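Local coordinates for YcgJ protein (Bacillus subtilis, PDB 1XXL) that is probably an S-adenosylmethionine-dependent methyltransferase, although the substrate to which it would pass the methyl group is unknown, at residues A[61-64]-A[70-73]; A[126-131]-A[209-214]; A[105-110]-A[164-169]; A[121-126]-A[172-177]. All blocks are in the same frame, centred on the assembly; numbering follows the deposited sequence.

Contact 1, first along the chain, lies in the beta-alpha-beta unit of strand 45-50, helix 53-66 and strand 71-75. Contacts 2, 3 and 4 interleave along the chain. Contacts 1, 3 and 4 all reach the one mixed sheet; contacts 3 and 4 also share strand 166-179, with centres about 18 Å apart. Contacts 2 and 4 share Tyr-126 and touch, their centres about 13 Å apart. Contact 1 stands about 38 Å, centre to centre, from contact 2, across the chain's centre. Contact 1 packs the Rossmann-like part internally, whereas contacts 3 and 4 tie helix 103-113 and strand 118-125 to the later strand 166-179, and contact 2 ties the loop after strand 118-125 to the end of helix 206-211.

Contact 1: A[61-64]-A[70-73]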
loop_
_atom_site.group_PDB
_atom_site.type_symbol
_atom_site.label_atom_id
_atom_site.label_comp_id
_atom_site.label_asym_id
_atom_site.label_seq_id
_atom_site.Cartn_x
_atom_site.Cartn_y
_atom_site.Cartn_z
ATOM N N SER A 61 -21.349 2.865 -2.423
ATOM C CA SER A 61 -22.501 2.602 -1.565
ATOM C C SER A 61 -22.135 2.820 -0.098
ATOM O O SER A 61 -22.960 3.289 0.674
ATOM C CB SER A 61 -23.078 1.210 -1.809
ATOM O OG SER A 61 -22.181 0.222 -1.367
ATOM N N PHE A 62 -20.883 2.539 0.264
ATOM C CA PHE A 62 -20.379 2.793 1.617
ATOM C C PHE A 62 -20.350 4.302 1.960
ATOM O O PHE A 62 -20.699 4.686 3.088
ATOM C CB PHE A 62 -19.006 2.114 1.785
ATOM C CG PHE A 62 -18.423 2.206 3.171
ATOM C CD1 PHE A 62 -19.206 1.995 4.304
ATOM C CD2 PHE A 62 -17.064 2.454 3.343
ATOM C CE1 PHE A 62 -18.655 2.075 5.570
ATOM C CE2 PHE A 62 -16.503 2.517 4.613
ATOM C CZ PHE A 62 -17.301 2.337 5.725
ATOM N N ALA A 63 -19.966 5.145 0.991
ATOM C CA ALA A 63 -20.041 6.611 1.127
ATOM C C ALA A 63 -21.485 7.101 1.331
ATOM O O ALA A 63 -21.757 7.932 2.206
ATOM C CB ALA A 63 -19.454 7.280 -0.082
ATOM N N GLN A 64 -22.390 6.579 0.504
ATOM C CA GLN A 64 -23.834 6.846 0.616
ATOM C C GLN A 64 -24.376 6.457 1.998
ATOM O O GLN A 64 -25.031 7.235 2.659
ATOM C CB GLN A 64 -24.576 6.059 -0.459
ATOM C CG GLN A 64 -25.968 6.554 -0.736
ATOM C CD GLN A 64 -26.553 5.853 -1.928
ATOM O OE1 GLN A 64 -26.863 6.481 -2.954
ATOM N NE2 GLN A 64 -26.671 4.526 -1.827
ATOM N N ASN A 70 -18.608 14.383 -0.538
ATOM C CA ASN A 70 -17.410 14.942 -1.157
ATOM C C ASN A 70 -16.345 13.876 -1.527
ATOM O O ASN A 70 -15.165 14.203 -1.678
ATOM C CB ASN A 70 -16.822 16.046 -0.255
ATOM C CG ASN A 70 -16.199 15.502 1.029
ATOM O OD1 ASN A 70 -16.611 14.454 1.548
ATOM N ND2 ASN A 70 -15.195 16.210 1.542
ATOM N N VAL A 71 -16.772 12.622 -1.676
ATOM C CA VAL A 71 -15.896 11.543 -2.083
ATOM C C VAL A 71 -16.515 10.886 -3.312
ATOM O O VAL A 71 -17.722 10.681 -3.349
ATOM C CB VAL A 71 -15.641 10.480 -0.940
ATOM C CG1 VAL A 71 -15.140 11.134 0.316
ATOM C CG2 VAL A 71 -16.902 9.673 -0.636
ATOM N N ARG A 72 -15.712 10.594 -4.328
ATOM C CA ARG A 72 -16.198 9.886 -5.516
ATOM C C ARG A 72 -15.212 8.768 -5.862
ATOM O O ARG A 72 -14.022 8.873 -5.564
ATOM C CB ARG A 72 -16.404 10.859 -6.698
ATOM C CG ARG A 72 -17.695 11.729 -6.584
ATOM C CD ARG A 72 -18.049 12.495 -7.900
ATOM N NE ARG A 72 -18.298 11.566 -9.036
ATOM C CZ ARG A 72 -19.466 11.353 -9.657
ATOM N NH1 ARG A 72 -20.562 12.031 -9.338
ATOM N NH2 ARG A 72 -19.520 10.449 -10.636
ATOM N N PHE A 73 -15.717 7.692 -6.449
ATOM C CA PHE A 73 -14.897 6.542 -6.823
ATOM C C PHE A 73 -15.044 6.271 -8.305
ATOM O O PHE A 73 -16.083 6.508 -8.904
ATOM C CB PHE A 73 -15.243 5.315 -5.982
ATOM C CG PHE A 73 -15.097 5.558 -4.507
ATOM C CD1 PHE A 73 -16.189 5.985 -3.752
ATOM C CD2 PHE A 73 -13.857 5.448 -3.890
ATOM C CE1 PHE A 73 -16.063 6.267 -2.419
ATOM C CE2 PHE A 73 -13.711 5.728 -2.534
ATOM C CZ PHE A 73 -14.806 6.144 -1.797
#
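The methyl group of Ala-63, on helix 53-66, presses against one branch of Val-71, at the start of strand 71-75. CB of Ala-63 lies 3.5 Å from CG2 of Val-71, a snug fit between two methyl groups, and the backbones come correspondingly near, with their CA atoms 7.2 Å apart. In Val-71, CG1 stands anti to the carbonyl carbon (chi1 -54°), which leaves CG2 in the crowded position between the backbone N and the carbonyl carbon, facing the helix. Phe-73, two residues further along the strand, adds a looser touch: its CE1 is 4.2 Å from Ala-63 CB, which lies at the ring edge, near the ring plane. Leu-37 of helix 34-39 packs against both Ala-63 and Val-71, and the Phe-73 ring continues onto Ala-59, Ser-60 and Ala-36.

The other side of each segment is quite different. Ser-61 and Arg-72 point away from the partner segment and are exposed, as is Gln-64, so the interface is a thin apolar seam burying 78 Å² in all. It joins the helix to the second strand of a beta-alpha-beta unit made by strand 45-50, helix 53-66 and strand 71-75, in which the two strands run parallel. Asp-50, which probably binds S-adenosyl-L-methionine, lies about 7 Å from Phe-73, side chain to side chain. This crossover is characteristic of the Rossmann-like fold of methyltransferases.

Contact 2: A[126-131]-A[209-214]; sequences YAPEDP and RDTFCI
Pro-128 pushes the outer corner of its ring against Phe-212. Its CG lies 3.7 Å from CZ of Phe-212, and its CD is nearly as near to the same ring atom, so the proline meets the far end of the aromatic ring, the two side chains reaching out from opposite directions. CG reaches the aromatic ring obliquely. A second, lighter touch runs from Pro-128 CG to CG2 of Thr-211, at 4.1 Å.

The threonine also braces the phenylalanine: its CG2 sits 3.8 Å above the ring plane, over the ring centre. With OG1 beside the backbone N (chi1 -63°), the methyl is left to face the ring, and the hydroxyl bonds to the carbonyl O of Glu-207 one helical turn back.

Further out, helix-end motifs flank both partners. A Schellman motif closes helix 206-211, with Ile-214 N bonded to Arg-209 O at 3.2 Å, a weak Cys-213 N to Asp-210 O bond, and Cys-213 at positive phi as C-prime. On the other side, Asp-130 is the N-cap of helix 131-144, its OD2 accepting from Val-132 N. Leu-133 of that helix packs on both Pro-128 and Thr-211, and Val-137 on Phe-212.

Across the two segments the contact is purely apolar, which implies that shape and burial of hydrocarbon, rather than directed bonds, join this loop to the end of the helix.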
loop_
_atom_site.group_PDB
_atom_site.type_symbol
_atom_site.label_atom_id
_atom_site.label_comp_id
_atom_site.label_asym_id
_atom_site.label_seq_id
_atom_site.Cartn_x
_atom_site.Cartn_y
_atom_site.Cartn_z
ATOM N N TYR A 126 7.518 -3.571 2.632
ATOM C CA TYR A 126 8.643 -3.473 1.727
ATOM C C TYR A 126 9.598 -4.654 1.892
ATOM O O TYR A 126 9.597 -5.335 2.901
ATOM C CB TYR A 126 9.352 -2.131 1.940
ATOM C CG TYR A 126 9.966 -1.917 3.311
ATOM C CD1 TYR A 126 9.261 -1.289 4.328
ATOM C CD2 TYR A 126 11.247 -2.344 3.578
ATOM C CE1 TYR A 126 9.838 -1.066 5.569
ATOM C CE2 TYR A 126 11.811 -2.154 4.794
ATOM C CZ TYR A 126 11.107 -1.511 5.797
ATOM O OH TYR A 126 11.689 -1.351 7.021
ATOM N N ALA A 127 10.414 -4.862 0.868
ATOM C CA ALA A 127 11.460 -5.875 0.841
ATOM C C ALA A 127 12.707 -5.333 1.538
ATOM O O ALA A 127 13.124 -4.206 1.275
ATOM C CB ALA A 127 11.801 -6.210 -0.599
ATOM N N PRO A 128 13.312 -6.135 2.442
ATOM C CA PRO A 128 14.617 -5.765 2.955
ATOM C C PRO A 128 15.634 -5.619 1.814
ATOM O O PRO A 128 15.418 -6.129 0.703
ATOM C CB PRO A 128 14.971 -6.928 3.889
ATOM C CG PRO A 128 13.674 -7.502 4.278
ATOM C CD PRO A 128 12.811 -7.366 3.061
ATOM N N GLU A 129 16.707 -4.902 2.088
ATOM C CA GLU A 129 17.759 -4.666 1.100
ATOM C C GLU A 129 18.432 -5.969 0.649
ATOM O O GLU A 129 18.702 -6.145 -0.541
ATOM C CB GLU A 129 18.791 -3.690 1.670
ATOM C CG GLU A 129 18.258 -2.264 1.830
ATOM C CD GLU A 129 17.785 -1.659 0.497
ATOM O OE1 GLU A 129 16.614 -1.217 0.400
ATOM O OE2 GLU A 129 18.591 -1.646 -0.461
ATOM N N ASP A 130 18.652 -6.884 1.592
ATOM C CA ASP A 130 19.268 -8.202 1.308
ATOM C C ASP A 130 18.397 -8.986 0.346
ATOM O O ASP A 130 17.259 -9.302 0.683
ATOM C CB ASP A 130 19.456 -8.995 2.609
ATOM C CG ASP A 130 20.060 -10.419 2.381
ATOM O OD1 ASP A 130 20.228 -11.107 3.395
ATOM O OD2 ASP A 130 20.363 -10.832 1.224
ATOM N N PRO A 131 18.919 -9.292 -0.864
ATOM C CA PRO A 131 18.082 -9.900 -1.886
ATOM C C PRO A 131 17.437 -11.203 -1.489
ATOM O O PRO A 131 16.380 -11.502 -1.992
ATOM C CB PRO A 131 19.052 -10.133 -3.058
ATOM C CG PRO A 131 20.214 -9.260 -2.764
ATOM C CD PRO A 131 20.306 -9.096 -1.339
ATOM N N ARG A 209 14.071 -15.669 9.869
ATOM C CA ARG A 209 13.371 -15.868 11.123
ATOM C C ARG A 209 13.482 -14.660 12.065
ATOM O O ARG A 209 12.518 -14.309 12.751
ATOM C CB ARG A 209 13.916 -17.110 11.805
ATOM C CG ARG A 209 13.401 -18.407 11.228
ATOM C CD ARG A 209 14.357 -19.544 11.598
ATOM N NE ARG A 209 13.688 -20.688 12.217
ATOM C CZ ARG A 209 13.089 -21.693 11.562
ATOM N NH1 ARG A 209 13.078 -21.741 10.238
ATOM N NH2 ARG A 209 12.506 -22.680 12.260
ATOM N N ASP A 210 14.666 -14.041 12.100
ATOM C CA ASP A 210 14.907 -12.821 12.882
ATOM C C ASP A 210 14.199 -11.618 12.251
ATOM O O ASP A 210 13.438 -10.922 12.900
ATOM C CB ASP A 210 16.430 -12.580 12.983
ATOM C CG ASP A 210 16.800 -11.324 13.815
ATOM O OD1 ASP A 210 16.154 -11.067 14.876
ATOM O OD2 ASP A 210 17.754 -10.593 13.404
ATOM N N THR A 211 14.441 -11.385 10.970
ATOM C CA THR A 211 13.895 -10.225 10.283
ATOM C C THR A 211 12.372 -10.223 10.288
ATOM O O THR A 211 11.757 -9.189 10.490
ATOM C CB THR A 211 14.393 -10.175 8.819
ATOM O OG1 THR A 211 15.824 -10.033 8.815
ATOM C CG2 THR A 211 13.771 -9.006 8.061
ATOM N N PHE A 212 11.762 -11.379 10.054
ATOM C CA PHE A 212 10.303 -11.457 9.918
ATOM C C PHE A 212 9.604 -12.051 11.152
ATOM O O PHE A 212 8.453 -12.446 11.066
ATOM C CB PHE A 212 9.909 -12.200 8.621
ATOM C CG PHE A 212 10.463 -11.556 7.376
ATOM C CD1 PHE A 212 10.002 -10.322 6.960
ATOM C CD2 PHE A 212 11.491 -12.158 6.651
ATOM C CE1 PHE A 212 10.514 -9.728 5.838
ATOM C CE2 PHE A 212 12.012 -11.549 5.529
ATOM C CZ PHE A 212 11.523 -10.344 5.122
ATOM N N CYS A 213 10.316 -12.114 12.282
ATOM C CA CYS A 213 9.729 -12.444 13.577
ATOM C C CYS A 213 8.848 -13.686 13.509
ATOM O O CYS A 213 7.701 -13.676 13.944
ATOM C CB CYS A 213 8.908 -11.274 14.081
ATOM S SG CYS A 213 9.815 -9.725 14.134
ATOM N N ILE A 214 9.399 -14.761 12.969
ATOM C CA ILE A 214 8.633 -15.965 12.700
ATOM C C ILE A 214 8.429 -16.764 13.981
ATOM O O ILE A 214 9.388 -17.140 14.665
ATOM C CB ILE A 214 9.300 -16.819 11.600
ATOM C CG1 ILE A 214 9.316 -16.051 10.289
ATOM C CG2 ILE A 214 8.543 -18.141 11.367
ATOM C CD1 ILE A 214 10.083 -16.801 9.131
#

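Contact 3: A[105-110]-A[164-169]; sequences KAVREV and NQLAYQ
The carboxamide of Asn-164 lies against helix 103-113, its oxygen beside Arg-108 and its nitrogen beside Val-107. The asparagine sits where a Schellman motif ends helix 154-163: Gln-165, with positive phi, is C-prime, and Leu-166 N bonds to Phe-161 O. The chain then enters strand 166-179, which pairs with strand 222-236 in the sheet of this methyltransferase-like fold. OD1 of Asn-164 approaches the Arg-108 CA to 3.3 Å and reaches the side-chain CB and CG less closely, so the oxygen rests on the root of the arginine. The guanidinium is nearly coplanar with the amide (planes 7° apart), but the two groups do not touch; one guanidinium face is covered by Lys-105 CD, 3.7 Å above the plane and offset toward the rim.

Asn-164 CG stands anti to its carbonyl carbon (chi1 -70°), and ND2 donates to Met-160 O, which fixes the turn of the amide. With an alanine here, Met-160 O would probably lose this donor, and a gap would be likely to open beside Val-107 and Arg-108. Trp-157 packs on Val-107 as well. Val-107 CG1 touches ND2 of Asn-164 at 3.6 Å, and the apolar pair is CG1 with Leu-166 CD1, 4.2 Å apart.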
loop_
_atom_site.group_PDB
_atom_site.type_symbol
_atom_site.label_atom_id
_atom_site.label_comp_id
_atom_site.label_asym_id
_atom_site.label_seq_id
_atom_site.Cartn_x
_atom_site.Cartn_y
_atom_site.Cartn_z
ATOM N N LYS A 105 6.025 3.019 -13.836
ATOM C CA LYS A 105 5.032 3.825 -14.547
ATOM C C LYS A 105 3.991 4.445 -13.586
ATOM O O LYS A 105 3.584 5.581 -13.785
ATOM C CB LYS A 105 4.366 2.973 -15.632
ATOM C CG LYS A 105 3.301 3.685 -16.480
ATOM C CD LYS A 105 3.722 5.093 -16.966
ATOM C CE LYS A 105 2.913 5.528 -18.199
ATOM N NZ LYS A 105 3.497 6.762 -18.816
ATOM N N ALA A 106 3.594 3.720 -12.531
ATOM C CA ALA A 106 2.680 4.260 -11.492
ATOM C C ALA A 106 3.244 5.556 -10.853
ATOM O O ALA A 106 2.552 6.567 -10.784
ATOM C CB ALA A 106 2.402 3.211 -10.419
ATOM N N VAL A 107 4.507 5.519 -10.419
ATOM C CA VAL A 107 5.152 6.673 -9.786
ATOM C C VAL A 107 5.287 7.833 -10.735
ATOM O O VAL A 107 5.167 8.988 -10.332
ATOM C CB VAL A 107 6.555 6.326 -9.210
ATOM C CG1 VAL A 107 7.237 7.587 -8.633
ATOM C CG2 VAL A 107 6.429 5.265 -8.119
ATOM N N ARG A 108 5.550 7.531 -12.003
ATOM C CA ARG A 108 5.638 8.556 -13.018
ATOM C C ARG A 108 4.278 9.269 -13.155
ATOM O O ARG A 108 4.204 10.496 -13.256
ATOM C CB ARG A 108 6.103 7.902 -14.335
ATOM C CG ARG A 108 6.509 8.828 -15.446
ATOM C CD ARG A 108 6.865 8.032 -16.737
ATOM N NE ARG A 108 7.495 6.741 -16.404
ATOM C CZ ARG A 108 7.558 5.671 -17.208
ATOM N NH1 ARG A 108 7.083 5.713 -18.457
ATOM N NH2 ARG A 108 8.130 4.551 -16.765
ATOM N N GLU A 109 3.204 8.495 -13.133
ATOM C CA GLU A 109 1.841 9.039 -13.203
ATOM C C GLU A 109 1.461 9.830 -11.941
ATOM O O GLU A 109 0.873 10.909 -12.044
ATOM C CB GLU A 109 0.825 7.911 -13.449
ATOM C CG GLU A 109 0.723 7.477 -14.888
ATOM C CD GLU A 109 0.072 8.539 -15.798
ATOM O OE1 GLU A 109 0.848 9.252 -16.481
ATOM O OE2 GLU A 109 -1.182 8.671 -15.835
ATOM N N VAL A 110 1.805 9.285 -10.767
ATOM C CA VAL A 110 1.607 9.979 -9.504
ATOM C C VAL A 110 2.292 11.340 -9.555
ATOM O O VAL A 110 1.660 12.345 -9.251
ATOM C CB VAL A 110 2.136 9.169 -8.300
ATOM C CG1 VAL A 110 2.312 10.043 -7.072
ATOM C CG2 VAL A 110 1.210 8.023 -8.007
ATOM N N ASN A 164 11.692 10.897 -10.659
ATOM C CA ASN A 164 10.454 11.633 -10.909
ATOM C C ASN A 164 10.365 12.930 -10.122
ATOM O O ASN A 164 9.293 13.478 -9.972
ATOM C CB ASN A 164 9.266 10.718 -10.598
ATOM C CG ASN A 164 9.121 9.599 -11.616
ATOM O OD1 ASN A 164 8.680 9.840 -12.718
ATOM N ND2 ASN A 164 9.511 8.382 -11.258
ATOM N N GLN A 165 11.511 13.411 -9.645
ATOM C CA GLN A 165 11.641 14.701 -8.994
ATOM C C GLN A 165 10.753 14.820 -7.746
ATOM O O GLN A 165 10.264 15.909 -7.412
ATOM C CB GLN A 165 11.423 15.842 -9.990
ATOM C CG GLN A 165 12.610 16.028 -10.964
ATOM C CD GLN A 165 12.851 14.829 -11.832
ATOM O OE1 GLN A 165 13.946 14.218 -11.826
ATOM N NE2 GLN A 165 11.828 14.451 -12.578
ATOM N N LEU A 166 10.578 13.692 -7.060
ATOM C CA LEU A 166 9.987 13.690 -5.712
ATOM C C LEU A 166 11.079 13.643 -4.664
ATOM O O LEU A 166 11.963 12.775 -4.715
ATOM C CB LEU A 166 9.043 12.500 -5.519
ATOM C CG LEU A 166 8.026 12.240 -6.626
ATOM C CD1 LEU A 166 7.129 11.045 -6.320
ATOM C CD2 LEU A 166 7.198 13.485 -6.846
ATOM N N ALA A 167 11.035 14.585 -3.714
ATOM C CA ALA A 167 11.829 14.461 -2.510
ATOM C C ALA A 167 11.299 13.297 -1.661
ATOM O O ALA A 167 10.090 13.157 -1.496
ATOM C CB ALA A 167 11.805 15.756 -1.715
ATOM N N TYR A 168 12.196 12.481 -1.119
ATOM C CA TYR A 168 11.843 11.277 -0.348
ATOM C C TYR A 168 12.052 11.495 1.145
ATOM O O TYR A 168 13.092 11.983 1.564
ATOM C CB TYR A 168 12.699 10.091 -0.811
ATOM C CG TYR A 168 12.600 8.781 -0.012
ATOM C CD1 TYR A 168 13.290 8.605 1.192
ATOM C CD2 TYR A 168 11.859 7.693 -0.506
ATOM C CE1 TYR A 168 13.220 7.395 1.900
ATOM C CE2 TYR A 168 11.790 6.502 0.180
ATOM C CZ TYR A 168 12.455 6.358 1.385
ATOM O OH TYR A 168 12.371 5.152 2.037
ATOM N N GLN A 169 11.074 11.075 1.946
ATOM C CA GLN A 169 11.228 11.055 3.393
ATOM C C GLN A 169 10.555 9.820 3.955
ATOM O O GLN A 169 9.405 9.533 3.643
ATOM C CB GLN A 169 10.620 12.321 4.002
ATOM C CG GLN A 169 10.980 12.537 5.431
ATOM C CD GLN A 169 10.432 13.845 5.996
ATOM O OE1 GLN A 169 9.982 14.726 5.256
ATOM N NE2 GLN A 169 10.483 13.973 7.323
#

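Contact 4: A[121-126]-A[172-177]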
loop_
_atom_site.group_PDB
_atom_site.type_symbol
_atom_site.label_atom_id
_atom_site.label_comp_id
_atom_site.label_asym_id
_atom_site.label_seq_id
_atom_site.Cartn_x
_atom_site.Cartn_y
_atom_site.Cartn_z
ATOM N N LEU A 121 1.665 10.223 -0.254
ATOM C CA LEU A 121 1.736 9.476 0.985
ATOM C C LEU A 121 1.573 8.006 0.660
ATOM O O LEU A 121 0.492 7.551 0.266
ATOM C CB LEU A 121 0.662 9.957 1.962
ATOM C CG LEU A 121 0.794 11.434 2.324
ATOM C CD1 LEU A 121 -0.414 11.898 3.058
ATOM C CD2 LEU A 121 2.017 11.709 3.159
ATOM N N LEU A 122 2.668 7.268 0.825
ATOM C CA LEU A 122 2.742 5.894 0.407
ATOM C C LEU A 122 2.964 5.009 1.615
ATOM O O LEU A 122 3.974 5.155 2.302
ATOM C CB LEU A 122 3.898 5.767 -0.589
ATOM C CG LEU A 122 4.350 4.389 -1.002
ATOM C CD1 LEU A 122 3.270 3.718 -1.816
ATOM C CD2 LEU A 122 5.665 4.480 -1.787
ATOM N N VAL A 123 2.003 4.118 1.881
ATOM C CA VAL A 123 2.159 3.083 2.875
ATOM C C VAL A 123 2.182 1.741 2.180
ATOM O O VAL A 123 1.296 1.427 1.383
ATOM C CB VAL A 123 1.007 3.101 3.967
ATOM C CG1 VAL A 123 1.025 1.836 4.836
ATOM C CG2 VAL A 123 1.160 4.302 4.806
ATOM N N ASP A 124 3.208 0.957 2.473
ATOM C CA ASP A 124 3.219 -0.413 2.046
ATOM C C ASP A 124 4.179 -1.203 2.907
ATOM O O ASP A 124 4.946 -0.652 3.676
ATOM C CB ASP A 124 3.573 -0.524 0.537
ATOM C CG ASP A 124 2.882 -1.716 -0.149
ATOM O OD1 ASP A 124 2.969 -1.784 -1.395
ATOM O OD2 ASP A 124 2.276 -2.585 0.545
ATOM N N HIS A 125 4.113 -2.515 2.798
ATOM C CA HIS A 125 5.202 -3.307 3.311
ATOM C C HIS A 125 6.286 -3.354 2.216
ATOM O O HIS A 125 6.015 -3.089 1.043
ATOM C CB HIS A 125 4.789 -4.683 3.858
ATOM C CG HIS A 125 3.711 -5.356 3.091
ATOM N ND1 HIS A 125 3.971 -6.197 2.037
ATOM C CD2 HIS A 125 2.364 -5.334 3.239
ATOM C CE1 HIS A 125 2.829 -6.656 1.554
ATOM N NE2 HIS A 125 1.838 -6.141 2.262
ATOM N N TYR A 126 7.518 -3.571 2.632
ATOM C CA TYR A 126 8.643 -3.473 1.727
ATOM C C TYR A 126 9.598 -4.654 1.892
ATOM O O TYR A 126 9.597 -5.335 2.901
ATOM C CB TYR A 126 9.352 -2.131 1.940
ATOM C CG TYR A 126 9.966 -1.917 3.311
ATOM C CD1 TYR A 126 9.261 -1.289 4.328
ATOM C CD2 TYR A 126 11.247 -2.344 3.578
ATOM C CE1 TYR A 126 9.838 -1.066 5.569
ATOM C CE2 TYR A 126 11.811 -2.154 4.794
ATOM C CZ TYR A 126 11.107 -1.511 5.797
ATOM O OH TYR A 126 11.689 -1.351 7.021
ATOM N N GLN A 172 7.797 6.938 9.070
ATOM C CA GLN A 172 7.858 5.950 10.134
ATOM C C GLN A 172 7.927 4.576 9.524
ATOM O O GLN A 172 7.290 4.304 8.502
ATOM C CB GLN A 172 6.613 6.019 11.036
ATOM C CG GLN A 172 6.724 5.226 12.352
ATOM C CD GLN A 172 5.405 5.181 13.123
ATOM O OE1 GLN A 172 4.350 4.929 12.560
ATOM N NE2 GLN A 172 5.466 5.431 14.418
ATOM N N LYS A 173 8.700 3.726 10.190
ATOM C CA LYS A 173 8.833 2.323 9.895
ATOM C C LYS A 173 8.306 1.552 11.093
ATOM O O LYS A 173 8.495 1.962 12.241
ATOM C CB LYS A 173 10.313 1.956 9.741
ATOM C CG LYS A 173 10.986 2.468 8.527
ATOM C CD LYS A 173 12.471 2.066 8.562
ATOM C CE LYS A 173 13.145 2.407 7.254
ATOM N NZ LYS A 173 14.644 2.243 7.285
ATOM N N TRP A 174 7.649 0.436 10.839
ATOM C CA TRP A 174 7.173 -0.418 11.924
ATOM C C TRP A 174 7.041 -1.831 11.429
ATOM O O TRP A 174 6.946 -2.064 10.212
ATOM C CB TRP A 174 5.843 0.114 12.490
ATOM C CG TRP A 174 4.690 0.041 11.553
ATOM C CD1 TRP A 174 3.766 -0.959 11.474
ATOM C CD2 TRP A 174 4.309 1.022 10.576
ATOM N NE1 TRP A 174 2.849 -0.674 10.489
ATOM C CE2 TRP A 174 3.152 0.537 9.928
ATOM C CE3 TRP A 174 4.839 2.263 10.181
ATOM C CZ2 TRP A 174 2.513 1.251 8.918
ATOM C CZ3 TRP A 174 4.197 2.972 9.175
ATOM C CH2 TRP A 174 3.064 2.460 8.555
ATOM N N ASN A 175 7.075 -2.770 12.372
ATOM C CA ASN A 175 6.799 -4.191 12.098
ATOM C C ASN A 175 5.299 -4.379 12.086
ATOM O O ASN A 175 4.609 -3.998 13.036
ATOM C CB ASN A 175 7.439 -5.099 13.159
ATOM C CG ASN A 175 8.936 -5.332 12.919
ATOM O OD1 ASN A 175 9.469 -5.006 11.862
ATOM N ND2 ASN A 175 9.605 -5.932 13.891
ATOM N N LEU A 176 4.775 -4.913 10.990
ATOM C CA LEU A 176 3.346 -5.158 10.865
ATOM C C LEU A 176 3.079 -6.601 11.274
ATOM O O LEU A 176 3.447 -7.506 10.557
ATOM C CB LEU A 176 2.908 -4.907 9.419
ATOM C CG LEU A 176 1.489 -5.270 8.998
ATOM C CD1 LEU A 176 0.505 -4.393 9.743
ATOM C CD2 LEU A 176 1.356 -5.098 7.478
ATOM N N PRO A 177 2.448 -6.817 12.446
ATOM C CA PRO A 177 2.256 -8.180 12.948
ATOM C C PRO A 177 1.145 -8.908 12.215
ATOM O O PRO A 177 0.081 -8.325 11.958
ATOM C CB PRO A 177 1.886 -7.968 14.430
ATOM C CG PRO A 177 1.227 -6.632 14.453
ATOM C CD PRO A 177 1.909 -5.805 13.374
HETATM O O HOH W 1 9.784 -1.487 8.840
HETATM O O HOH W 2 14.479 -0.829 6.900
#
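Tyr-126 lays its hydroxyl against the hydrocarbon of Lys-173, the two side chains crossing at about a right angle. OH is 3.8 Å from CD, with CE and CG slightly further, and the lysine chain is extended beyond CG. Two waters tie the same oxygen to strand 166-179: water 1, 2.6 Å from Tyr-126 OH, donates to the Trp-174 carbonyl O, and water 2, 2.8 Å from it, accepts from Lys-173 NZ.

Deeper in, Val-123 CG1 meets the indole at CH2, 4.3 Å away, and Leu-176 CD2 approaches CD2 of His-125 obliquely to the ring. The histidine is held from several sides. Asp-124 OD2 lies 3.8 Å above its ring centre and also accepts from the His-125 backbone N, a bond bent to 133° that meets the carboxylate from above its plane. ND1 bonds to Glu-151 OE1, and the ring stacks on that of His-98.

Val-123 is about 4 Å, side chain to side chain, from Arg-94, which binds S-adenosyl-L-methionine, so this packing adjoins the cofactor site. The touching parts of the strands run 82° apart and do not pair; strand 222-236 pairs antiparallel with both 118-125 and 166-179, while helix 7-17 packs on Val-123 and helix 154-163 on Tyr-126 and Lys-173.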